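Side-chain contacts in probable ABC transporter extracellular-binding protein YckB (Bacillus subtilis, PDB 2IEE), which probably serves as the extracellular solute-capturing component of a binding-protein-dependent ABC transport system: residues 155-158 and 164-167; 140-145 and 203-208; 148-153 and 257-262. All blocks are in the same frame, centred on the assembly; numbering follows the deposited sequence.

Interaction 1 (155-158 and 164-167); sequences VIYD and QYLK
Over one face of the Y157 ring lies the edge of Y165, while Q164 comes up obliquely, its CG 4.4 Å from CE2 of Y157. The two tyrosines form a T-shaped (edge-to-face) pair inside a beta-alpha connection: Y157 stands in the loop that leaves the outer strand 153-154 of the six-stranded mixed sheet, and Y165 belongs to helix 162-171, which that loop leads into. The ring centroids are 4.5 Å apart and the planes meet at 61°, well short of parallel. Y165 presents CE1 to the rim of the face, 3.3 Å from Y157 CD1, and CD1 follows at 3.6 Å from Y157 CE1. Because the side chains run past each other in opposite directions, Y165 OH comes nearest to the CB end of Y157, and Y157 OH points back toward the helix. Placing CG of Y157 opposite its own carbonyl carbon (chi1 -82°) brings the phenol to the helix, where its hydroxyl is hydrogen-bonded to D168 OD2. Both rings also touch A136 of the neighbouring strand. With a leucine here, the edge of Y165 would probably lose the flat surface it packs on and D168 its phenol partner. A water joins the two segments besides, donating to Y165 O at 2.7 Å and, weakly, to Y157 OH at 3.3 Å.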
loop_
_atom_site.group_PDB
_atom_site.type_symbol
_atom_site.label_atom_id
_atom_site.label_comp_id
_atom_site.label_asym_id
_atom_site.label_seq_id
_atom_site.Cartn_x
_atom_site.Cartn_y
_atom_site.Cartn_z
ATOM N N VAL A 155 -7.723 3.698 21.107
ATOM C CA VAL A 155 -9.106 4.157 21.127
ATOM C C VAL A 155 -9.981 3.183 20.347
ATOM O O VAL A 155 -9.719 2.894 19.179
ATOM C CB VAL A 155 -9.237 5.568 20.521
ATOM C CG1 VAL A 155 -10.692 6.014 20.555
ATOM C CG2 VAL A 155 -8.370 6.548 21.299
ATOM N N ILE A 156 -11.013 2.665 21.004
ATOM C CA ILE A 156 -11.919 1.720 20.362
ATOM C C ILE A 156 -13.125 2.412 19.747
ATOM O O ILE A 156 -13.918 3.030 20.453
ATOM C CB ILE A 156 -12.433 0.661 21.364
ATOM C CG1 ILE A 156 -11.310 -0.307 21.724
ATOM C CG2 ILE A 156 -13.579 -0.123 20.753
ATOM C CD1 ILE A 156 -10.815 -1.103 20.535
ATOM N N TYR A 157 -13.253 2.305 18.429
ATOM C CA TYR A 157 -14.379 2.896 17.712
ATOM C C TYR A 157 -15.372 1.805 17.330
ATOM O O TYR A 157 -14.982 0.677 17.023
ATOM C CB TYR A 157 -13.911 3.585 16.433
ATOM C CG TYR A 157 -13.355 4.977 16.619
ATOM C CD1 TYR A 157 -12.040 5.184 17.041
ATOM C CD2 TYR A 157 -14.138 6.091 16.330
ATOM C CE1 TYR A 157 -11.518 6.480 17.157
ATOM C CE2 TYR A 157 -13.633 7.378 16.448
ATOM C CZ TYR A 157 -12.326 7.570 16.856
ATOM O OH TYR A 157 -11.846 8.854 16.949
ATOM N N ASP A 158 -16.656 2.140 17.341
ATOM C CA ASP A 158 -17.685 1.175 16.984
ATOM C C ASP A 158 -17.613 0.907 15.485
ATOM O O ASP A 158 -17.359 -0.217 15.054
ATOM C CB ASP A 158 -19.066 1.718 17.354
ATOM C CG ASP A 158 -20.169 0.696 17.152
ATOM O OD1 ASP A 158 -20.394 0.286 15.992
ATOM O OD2 ASP A 158 -20.809 0.301 18.154
ATOM N N GLN A 164 -14.282 10.919 10.308
ATOM C CA GLN A 164 -14.534 10.937 11.741
ATOM C C GLN A 164 -13.226 10.841 12.520
ATOM O O GLN A 164 -12.987 11.611 13.448
ATOM C CB GLN A 164 -15.460 9.780 12.126
ATOM C CG GLN A 164 -15.930 9.839 13.560
ATOM C CD GLN A 164 -16.608 11.156 13.884
ATOM O OE1 GLN A 164 -17.636 11.498 13.297
ATOM N NE2 GLN A 164 -16.031 11.906 14.818
ATOM N N TYR A 165 -12.379 9.892 12.137
ATOM C CA TYR A 165 -11.094 9.716 12.797
ATOM C C TYR A 165 -10.295 11.016 12.773
ATOM O O TYR A 165 -9.757 11.449 13.787
ATOM C CB TYR A 165 -10.275 8.629 12.098
ATOM C CG TYR A 165 -10.712 7.209 12.377
ATOM C CD1 TYR A 165 -10.614 6.668 13.654
ATOM C CD2 TYR A 165 -11.167 6.387 11.351
ATOM C CE1 TYR A 165 -10.952 5.340 13.901
ATOM C CE2 TYR A 165 -11.510 5.056 11.586
ATOM C CZ TYR A 165 -11.394 4.540 12.865
ATOM O OH TYR A 165 -11.695 3.222 13.095
ATOM N N LEU A 166 -10.228 11.639 11.604
ATOM C CA LEU A 166 -9.469 12.871 11.438
ATOM C C LEU A 166 -10.015 14.042 12.260
ATOM O O LEU A 166 -9.243 14.786 12.865
ATOM C CB LEU A 166 -9.414 13.238 9.951
ATOM C CG LEU A 166 -8.766 12.175 9.050
ATOM C CD1 LEU A 166 -9.038 12.509 7.589
ATOM C CD2 LEU A 166 -7.257 12.105 9.313
ATOM N N LYS A 167 -11.335 14.202 12.292
ATOM C CA LYS A 167 -11.932 15.300 13.051
ATOM C C LYS A 167 -11.721 15.168 14.552
ATOM O O LYS A 167 -11.593 16.171 15.252
ATOM C CB LYS A 167 -13.433 15.415 12.759
ATOM C CG LYS A 167 -13.739 15.831 11.337
ATOM C CD LYS A 167 -15.191 16.241 11.176
ATOM C CE LYS A 167 -15.513 16.537 9.717
ATOM N NZ LYS A 167 -14.593 17.556 9.126
HETATM O O HOH W 1 -8.900 9.741 15.661
#

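Interaction 2 (140-145 and 203-208); sequences TTVYME and KYMPNK
V142 and M205 meet tip to tip where the start of helix 142-149 faces the long strand 197-214, within the lobe built on the six-stranded mixed sheet of a type II periplasmic-binding-protein fold. M205, a selenomethionine in this structure, leaves the strand with CB directed at the helix. Its CG continues outward, anti to the backbone N (chi1 -172°), and the chain stays nearly extended as far as SE, which rests against V142 at 3.7 Å from CG1. A bend about the CG-SE bond (chi3 -48°) then brings CE to the fork of the valine: it lies 3.5 Å from V142 CG1 and 3.2 Å from V142 CG2, both closer than ordinary carbon contacts, so the methyl is tightly packed. V142 CG1 also sits over the centre of the neighbouring Y143 ring, so one methyl touches both the aromatic and the selenomethionine tip.

Beside this pair, Y143 and Y204 cross at about a right angle and touch at their edges. Y204 OH lies near the plane of the Y143 ring, 3.6 Å from its CD1, a van der Waals approach to a ring carbon; the hydroxyl is hydrogen-bonded to T113 O of strand 108-116. V146, one turn further along the helix, covers both Y204 and M205. The helix start is capped by T141, whose hydroxyl weakly accepts from the backbone N of Y143 and M144. On the strand side, N207 folds back so that ND2 donates to M205 O at 3.2 Å, with an N-H...O angle of 142°.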
loop_
_atom_site.group_PDB
_atom_site.type_symbol
_atom_site.label_atom_id
_atom_site.label_comp_id
_atom_site.label_asym_id
_atom_site.label_seq_id
_atom_site.Cartn_x
_atom_site.Cartn_y
_atom_site.Cartn_z
ATOM N N THR A 140 -6.286 -4.152 14.358
ATOM C CA THR A 140 -5.253 -5.177 14.231
ATOM C C THR A 140 -4.284 -5.027 13.065
ATOM O O THR A 140 -4.197 -5.897 12.195
ATOM C CB THR A 140 -5.880 -6.582 14.166
ATOM O OG1 THR A 140 -6.937 -6.588 13.200
ATOM C CG2 THR A 140 -6.424 -6.988 15.531
ATOM N N THR A 141 -3.549 -3.923 13.058
ATOM C CA THR A 141 -2.565 -3.675 12.019
ATOM C C THR A 141 -1.231 -3.454 12.709
ATOM O O THR A 141 -1.169 -3.257 13.929
ATOM C CB THR A 141 -2.895 -2.417 11.206
ATOM O OG1 THR A 141 -2.853 -1.274 12.066
ATOM C CG2 THR A 141 -4.277 -2.531 10.582
ATOM N N VAL A 142 -0.163 -3.482 11.928
ATOM C CA VAL A 142 1.163 -3.270 12.466
ATOM C C VAL A 142 1.261 -1.831 12.979
ATOM O O VAL A 142 2.054 -1.529 13.867
ATOM C CB VAL A 142 2.231 -3.518 11.385
ATOM C CG1 VAL A 142 2.192 -2.408 10.346
ATOM C CG2 VAL A 142 3.596 -3.630 12.023
ATOM N N TYR A 143 0.437 -0.948 12.422
ATOM C CA TYR A 143 0.436 0.450 12.837
ATOM C C TYR A 143 -0.044 0.611 14.283
ATOM O O TYR A 143 0.540 1.383 15.046
ATOM C CB TYR A 143 -0.442 1.280 11.897
ATOM C CG TYR A 143 0.072 1.305 10.478
ATOM C CD1 TYR A 143 1.241 1.983 10.157
ATOM C CD2 TYR A 143 -0.584 0.610 9.466
ATOM C CE1 TYR A 143 1.752 1.964 8.859
ATOM C CE2 TYR A 143 -0.084 0.585 8.167
ATOM C CZ TYR A 143 1.087 1.263 7.870
ATOM O OH TYR A 143 1.604 1.220 6.593
HETATM N N MSE A 144 -1.097 -0.116 14.657
HETATM C CA MSE A 144 -1.629 -0.041 16.021
HETATM C C MSE A 144 -0.661 -0.741 16.977
HETATM O O MSE A 144 -0.578 -0.403 18.158
HETATM C CB MSE A 144 -3.015 -0.702 16.096
HETATM C CG MSE A 144 -3.753 -0.518 17.427
HETATM SE SE MSE A 144 -4.001 1.342 17.956
HETATM C CE MSE A 144 -2.839 1.341 19.498
ATOM N N GLU A 145 0.076 -1.715 16.451
ATOM C CA GLU A 145 1.047 -2.449 17.246
ATOM C C GLU A 145 2.182 -1.490 17.610
ATOM O O GLU A 145 2.703 -1.510 18.729
ATOM C CB GLU A 145 1.591 -3.631 16.442
ATOM C CG GLU A 145 2.112 -4.764 17.297
ATOM C CD GLU A 145 1.065 -5.262 18.275
ATOM O OE1 GLU A 145 -0.084 -5.503 17.838
ATOM O OE2 GLU A 145 1.390 -5.419 19.472
ATOM N N LYS A 203 8.954 8.935 11.382
ATOM C CA LYS A 203 8.985 8.061 10.209
ATOM C C LYS A 203 9.450 6.703 10.741
ATOM O O LYS A 203 10.460 6.621 11.435
ATOM C CB LYS A 203 9.983 8.576 9.163
ATOM C CG LYS A 203 9.699 9.975 8.610
ATOM C CD LYS A 203 10.826 10.415 7.670
ATOM C CE LYS A 203 10.524 11.751 6.977
ATOM N NZ LYS A 203 10.333 12.872 7.936
ATOM N N TYR A 204 8.716 5.640 10.427
ATOM C CA TYR A 204 9.079 4.324 10.926
ATOM C C TYR A 204 8.691 3.187 9.989
ATOM O O TYR A 204 7.798 3.320 9.150
ATOM C CB TYR A 204 8.414 4.077 12.285
ATOM C CG TYR A 204 6.914 4.263 12.229
ATOM C CD1 TYR A 204 6.357 5.536 12.293
ATOM C CD2 TYR A 204 6.062 3.183 12.006
ATOM C CE1 TYR A 204 5.001 5.737 12.130
ATOM C CE2 TYR A 204 4.691 3.375 11.836
ATOM C CZ TYR A 204 4.171 4.658 11.894
ATOM O OH TYR A 204 2.837 4.886 11.667
HETATM N N MSE A 205 9.380 2.065 10.159
HETATM C CA MSE A 205 9.120 0.854 9.395
HETATM C C MSE A 205 9.064 0.994 7.879
HETATM O O MSE A 205 7.993 0.870 7.281
HETATM C CB MSE A 205 7.812 0.229 9.873
HETATM C CG MSE A 205 7.543 -1.143 9.286
HETATM SE SE MSE A 205 5.664 -1.545 9.287
HETATM C CE MSE A 205 5.285 -1.042 11.119
ATOM N N PRO A 206 10.213 1.230 7.232
ATOM C CA PRO A 206 10.211 1.363 5.773
ATOM C C PRO A 206 9.675 0.072 5.144
ATOM O O PRO A 206 9.778 -0.999 5.737
ATOM C CB PRO A 206 11.681 1.604 5.448
ATOM C CG PRO A 206 12.388 0.815 6.517
ATOM C CD PRO A 206 11.589 1.173 7.756
ATOM N N ASN A 207 9.099 0.179 3.951
ATOM C CA ASN A 207 8.542 -0.984 3.272
ATOM C C ASN A 207 8.419 -0.745 1.774
ATOM O O ASN A 207 8.427 0.400 1.316
ATOM C CB ASN A 207 7.161 -1.321 3.865
ATOM C CG ASN A 207 6.169 -0.148 3.778
ATOM O OD1 ASN A 207 5.639 0.170 2.708
ATOM N ND2 ASN A 207 5.922 0.494 4.910
ATOM N N LYS A 208 8.326 -1.833 1.018
ATOM C CA LYS A 208 8.182 -1.772 -0.428
ATOM C C LYS A 208 7.303 -2.923 -0.890
ATOM O O LYS A 208 7.301 -3.998 -0.280
ATOM C CB LYS A 208 9.549 -1.836 -1.117
ATOM C CG LYS A 208 10.401 -3.060 -0.798
ATOM C CD LYS A 208 11.806 -2.877 -1.376
ATOM C CE LYS A 208 12.770 -3.977 -0.945
ATOM N NZ LYS A 208 14.145 -3.729 -1.481
#

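Interaction 3 (148-153 and 257-262); sequences RKYGAK and DVQDVD
K149 and D262 bring their CA atoms to 8.7 Å, the nearest approach between the end of helix 142-149 and the irregular C-terminal segment 257-262, and side chains span the gap. K149 sends its chain out extended, with CG anti to the backbone N (chi1 175°), and its CD runs alongside V261 CG1 at 3.6 Å. Beyond CD it crosses D262 at about a right angle: CE lies 3.3 Å from D262 OD1, while a bend at the last torsion leaves NZ 3.9 Å from the same oxygen, a long salt bridge at the surface. The helix stops just here in a Schellman motif, in which G151 N returns to R148 O at 2.8 Å and A152 N to A147 O; G151, at positive phi, occupies the C-prime position, where a CB would press on the preceding carbonyl oxygen. Y150, first to leave helical geometry, turns its phenol toward Q259, which arrives from the opposite direction. The ring and amide planes stand 53° apart, and although Y150 OH is 3.0 Å from Q259 NE2, the angle is too poor for a hydrogen bond. L127 packs against both Y150 and Q259.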
loop_
_atom_site.group_PDB
_atom_site.type_symbol
_atom_site.label_atom_id
_atom_site.label_comp_id
_atom_site.label_asym_id
_atom_site.label_seq_id
_atom_site.Cartn_x
_atom_site.Cartn_y
_atom_site.Cartn_z
ATOM N N ARG A 148 1.092 0.730 20.387
ATOM C CA ARG A 148 1.107 0.012 21.656
ATOM C C ARG A 148 2.517 -0.126 22.222
ATOM O O ARG A 148 2.735 0.086 23.414
ATOM C CB ARG A 148 0.463 -1.373 21.496
ATOM C CG ARG A 148 -1.058 -1.336 21.375
ATOM C CD ARG A 148 -1.662 -2.726 21.549
ATOM N NE ARG A 148 -1.622 -3.514 20.321
ATOM C CZ ARG A 148 -2.593 -3.532 19.411
ATOM N NH1 ARG A 148 -3.691 -2.807 19.590
ATOM N NH2 ARG A 148 -2.462 -4.273 18.316
ATOM N N LYS A 149 3.470 -0.477 21.363
ATOM C CA LYS A 149 4.861 -0.638 21.780
ATOM C C LYS A 149 5.370 0.608 22.487
ATOM O O LYS A 149 6.246 0.533 23.341
ATOM C CB LYS A 149 5.744 -0.916 20.564
ATOM C CG LYS A 149 7.235 -0.980 20.867
ATOM C CD LYS A 149 8.029 -1.178 19.582
ATOM C CE LYS A 149 9.524 -1.289 19.842
ATOM N NZ LYS A 149 10.068 -0.056 20.480
ATOM N N TYR A 150 4.816 1.758 22.123
ATOM C CA TYR A 150 5.235 3.012 22.720
ATOM C C TYR A 150 4.340 3.502 23.851
ATOM O O TYR A 150 4.504 4.619 24.338
ATOM C CB TYR A 150 5.376 4.071 21.630
ATOM C CG TYR A 150 6.631 3.865 20.818
ATOM C CD1 TYR A 150 7.861 4.325 21.282
ATOM C CD2 TYR A 150 6.602 3.162 19.616
ATOM C CE1 TYR A 150 9.032 4.092 20.571
ATOM C CE2 TYR A 150 7.770 2.920 18.893
ATOM C CZ TYR A 150 8.979 3.389 19.380
ATOM O OH TYR A 150 10.136 3.152 18.679
ATOM N N GLY A 151 3.398 2.664 24.270
ATOM C CA GLY A 151 2.535 3.017 25.384
ATOM C C GLY A 151 1.348 3.916 25.122
ATOM O O GLY A 151 0.869 4.587 26.038
ATOM N N ALA A 152 0.857 3.927 23.889
ATOM C CA ALA A 152 -0.288 4.762 23.550
ATOM C C ALA A 152 -1.585 4.077 23.954
ATOM O O ALA A 152 -1.674 2.851 23.953
ATOM C CB ALA A 152 -0.299 5.053 22.054
ATOM N N LYS A 153 -2.583 4.870 24.322
ATOM C CA LYS A 153 -3.882 4.327 24.688
ATOM C C LYS A 153 -4.589 4.043 23.373
ATOM O O LYS A 153 -4.672 4.918 22.509
ATOM C CB LYS A 153 -4.700 5.352 25.475
ATOM C CG LYS A 153 -4.032 5.860 26.740
ATOM C CD LYS A 153 -4.939 6.824 27.490
ATOM C CE LYS A 153 -4.255 7.343 28.750
ATOM N NZ LYS A 153 -5.164 8.224 29.529
ATOM N N ASP A 257 15.113 9.838 6.829
ATOM C CA ASP A 257 15.602 9.244 8.069
ATOM C C ASP A 257 14.482 8.390 8.669
ATOM O O ASP A 257 13.708 8.870 9.500
ATOM C CB ASP A 257 15.990 10.355 9.054
ATOM C CG ASP A 257 16.787 9.840 10.242
ATOM O OD1 ASP A 257 16.302 8.932 10.952
ATOM O OD2 ASP A 257 17.906 10.354 10.468
ATOM N N VAL A 258 14.398 7.130 8.248
ATOM C CA VAL A 258 13.351 6.238 8.739
ATOM C C VAL A 258 13.834 5.296 9.837
ATOM O O VAL A 258 14.832 4.594 9.683
ATOM C CB VAL A 258 12.747 5.402 7.591
ATOM C CG1 VAL A 258 11.517 4.650 8.085
ATOM C CG2 VAL A 258 12.385 6.306 6.428
ATOM N N GLN A 259 13.095 5.278 10.940
ATOM C CA GLN A 259 13.414 4.460 12.106
ATOM C C GLN A 259 12.871 3.034 12.019
ATOM O O GLN A 259 11.720 2.821 11.633
ATOM C CB GLN A 259 12.849 5.148 13.352
ATOM C CG GLN A 259 13.153 4.469 14.664
ATOM C CD GLN A 259 12.588 5.245 15.836
ATOM O OE1 GLN A 259 12.864 6.434 15.996
ATOM N NE2 GLN A 259 11.792 4.578 16.662
ATOM N N ASP A 260 13.702 2.058 12.373
ATOM C CA ASP A 260 13.275 0.663 12.354
ATOM C C ASP A 260 12.578 0.334 13.668
ATOM O O ASP A 260 12.965 0.834 14.725
ATOM C CB ASP A 260 14.476 -0.271 12.166
ATOM C CG ASP A 260 14.865 -0.442 10.704
ATOM O OD1 ASP A 260 14.021 -0.909 9.911
ATOM O OD2 ASP A 260 16.017 -0.111 10.353
ATOM N N VAL A 261 11.545 -0.502 13.598
ATOM C CA VAL A 261 10.798 -0.896 14.788
ATOM C C VAL A 261 10.731 -2.420 14.898
ATOM O O VAL A 261 10.750 -3.123 13.889
ATOM C CB VAL A 261 9.361 -0.318 14.760
ATOM C CG1 VAL A 261 8.636 -0.652 16.058
ATOM C CG2 VAL A 261 9.417 1.192 14.555
ATOM N N ASP A 262 10.655 -2.922 16.127
ATOM C CA ASP A 262 10.603 -4.362 16.380
ATOM C C ASP A 262 9.369 -5.044 15.796
ATOM O O ASP A 262 9.536 -5.866 14.871
ATOM C CB ASP A 262 10.665 -4.625 17.886
ATOM C CG ASP A 262 11.914 -4.051 18.523
ATOM O OD1 ASP A 262 12.078 -2.813 18.493
ATOM O OD2 ASP A 262 12.733 -4.836 19.047
#

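In the fold
Interactions 2 and 3 adjoin, their centres about 8 Å apart, and share helix 142-149: its start meets strand 197-214 and its end meets the C-terminal segment. That segment in turn runs beside the strand, joined to it by probable hydrogen bonds M205 N to Q259 O (2.9 Å) and K203 O to Q259 N (3.0 Å), while V258 packs on P206. The E145-R148 salt bridge links the helix portions of the two contacts. Interaction 1 lies further off, with its centre about 19 Å from that of interaction 2 and 20 Å from that of interaction 3, although only one residue separates 148-153 from 155-158 in the sequence. All three belong to the same lobe.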